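Local coordinates for DNA repair protein RAD7 (Saccharomyces cerevisiae, PDB 5ZB2) that acts in the global genome repair complex, promoting nucleotide excision repair that removes damage from nontranscribing DNA, at residues P216-E219 and E220-N223. Numbering follows the deposited sequence.
Sequences PFNE and EDVN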
loop_
_atom_site.group_PDB
_atom_site.type_symbol
_atom_site.label_atom_id
_atom_site.label_comp_id
_atom_site.label_asym_id
_atom_site.label_seq_id
_atom_site.Cartn_x
_atom_site.Cartn_y
_atom_site.Cartn_z
ATOM N N PRO A 216 -12.594 -26.681 -21.252
ATOM C CA PRO A 216 -12.919 -25.589 -22.175
ATOM C C PRO A 216 -14.415 -25.321 -22.185
ATOM O O PRO A 216 -15.231 -26.231 -22.025
ATOM C CB PRO A 216 -12.437 -26.114 -23.531
ATOM C CG PRO A 216 -12.511 -27.606 -23.390
ATOM C CD PRO A 216 -12.147 -27.891 -21.962
ATOM N N PHE A 217 -14.774 -24.049 -22.379
ATOM C CA PHE A 217 -16.180 -23.662 -22.326
ATOM C C PHE A 217 -16.975 -24.327 -23.443
ATOM O O PHE A 217 -18.016 -24.948 -23.197
ATOM C CB PHE A 217 -16.308 -22.141 -22.402
ATOM C CG PHE A 217 -17.685 -21.638 -22.089
ATOM C CD1 PHE A 217 -18.155 -21.635 -20.785
ATOM C CD2 PHE A 217 -18.512 -21.174 -23.095
ATOM C CE1 PHE A 217 -19.425 -21.174 -20.493
ATOM C CE2 PHE A 217 -19.782 -20.712 -22.811
ATOM C CZ PHE A 217 -20.241 -20.714 -21.508
ATOM N N ASN A 218 -16.502 -24.204 -24.680
ATOM C CA ASN A 218 -17.067 -24.926 -25.814
ATOM C C ASN A 218 -16.115 -26.065 -26.157
ATOM O O ASN A 218 -15.000 -25.834 -26.637
ATOM C CB ASN A 218 -17.285 -23.996 -27.003
ATOM C CG ASN A 218 -18.352 -22.952 -26.734
ATOM O OD1 ASN A 218 -19.364 -23.236 -26.093
ATOM N ND2 ASN A 218 -18.129 -21.734 -27.215
ATOM N N GLU A 219 -16.565 -27.297 -25.914
ATOM C CA GLU A 219 -15.667 -28.446 -25.955
ATOM C C GLU A 219 -15.102 -28.682 -27.352
ATOM O O GLU A 219 -13.996 -29.218 -27.489
ATOM C CB GLU A 219 -16.401 -29.691 -25.452
ATOM C CG GLU A 219 -16.777 -29.645 -23.957
ATOM C CD GLU A 219 -17.885 -28.662 -23.632
ATOM O OE1 GLU A 219 -17.879 -28.118 -22.507
ATOM O OE2 GLU A 219 -18.762 -28.441 -24.493
ATOM N N GLU A 220 -15.835 -28.295 -28.397
ATOM C CA GLU A 220 -15.335 -28.484 -29.754
ATOM C C GLU A 220 -14.141 -27.590 -30.070
ATOM O O GLU A 220 -13.466 -27.826 -31.077
ATOM C CB GLU A 220 -16.451 -28.245 -30.781
ATOM C CG GLU A 220 -16.979 -26.815 -30.873
ATOM C CD GLU A 220 -17.957 -26.465 -29.766
ATOM O OE1 GLU A 220 -18.179 -27.308 -28.872
ATOM O OE2 GLU A 220 -18.504 -25.342 -29.793
ATOM N N ASP A 221 -13.858 -26.583 -29.239
ATOM C CA ASP A 221 -12.693 -25.727 -29.442
ATOM C C ASP A 221 -11.378 -26.422 -29.099
ATOM O O ASP A 221 -10.313 -25.887 -29.427
ATOM C CB ASP A 221 -12.832 -24.448 -28.608
ATOM C CG ASP A 221 -13.976 -23.561 -29.081
ATOM O OD1 ASP A 221 -14.378 -23.672 -30.259
ATOM O OD2 ASP A 221 -14.469 -22.746 -28.275
ATOM N N VAL A 222 -11.423 -27.576 -28.446
ATOM C CA VAL A 222 -10.240 -28.401 -28.195
ATOM C C VAL A 222 -10.493 -29.731 -28.895
ATOM O O VAL A 222 -10.996 -30.681 -28.288
ATOM C CB VAL A 222 -9.972 -28.596 -26.699
ATOM C CG1 VAL A 222 -8.792 -29.547 -26.477
ATOM C CG2 VAL A 222 -9.722 -27.254 -26.017
ATOM N N ASN A 223 -10.154 -29.813 -30.180
ATOM C CA ASN A 223 -10.473 -30.977 -30.993
ATOM C C ASN A 223 -9.209 -31.760 -31.326
ATOM O O ASN A 223 -8.086 -31.320 -31.068
ATOM C CB ASN A 223 -11.207 -30.560 -32.277
ATOM C CG ASN A 223 -10.431 -29.550 -33.099
ATOM O OD1 ASN A 223 -9.202 -29.554 -33.122
ATOM N ND2 ASN A 223 -11.153 -28.678 -33.785
HETATM O O HOH W 1 -14.396 -22.640 -25.601
HETATM O O HOH W 2 -16.585 -21.005 -29.106
HETATM O O HOH W 3 -12.781 -31.248 -26.211
#
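N218 and D221 meet across a short 3-10 helix in the leucine-rich-repeat solenoid of the C-terminal part of RAD7, in the loop that carries the chain from strand 210-214 up to helix 224-234. Two successive backbone bonds of the i to i+3 kind make this helix. D221 N donates to N218 O at 2.9 Å, and V222 N gives a longer bond, 3.2 Å, to E219 O.

Polar side chains suit the more open side of the turn, where waters link groups that do not bond directly. N218 and D221 run alongside one another in the same direction, their amide and carboxylate planes steeply turned to each other. With D221 CG beside its own backbone N (chi1 -66°), OD2 swings back to 3.3 Å from N218 CB. There OD2 has two waters within hydrogen-bonding distance, one accepting from N218 N; the other also meets N218 ND2, at a distance too short to be taken at face value. Were D221 replaced by an alanine, the two waters would probably lose the carboxylate oxygen they share, and the side chain of N218 the group lying alongside it. A third water donates to E219 O and V222 O, bridging two carbonyls that cannot bond to each other.

E220 lays its carboxylate alongside the N218 amide, the two planes only 25° apart; the bend at chi2 (-79°) helps fold it back, bringing OE2 to N218 CB. E219 OE2 and E220 OE1, 4.6 Å apart, would probably repel each other mildly.

Apolar residues serve the buried side. P216, whose ring limits backbone freedom as the chain leaves the strand, lies nearly perpendicular to V222, and V222 also touches Y196. N223 then N-caps the next helix through OD1 to I226 N. In the P216–V222 pair, the branch that touches is CG2, 3.8 Å from P216 CG.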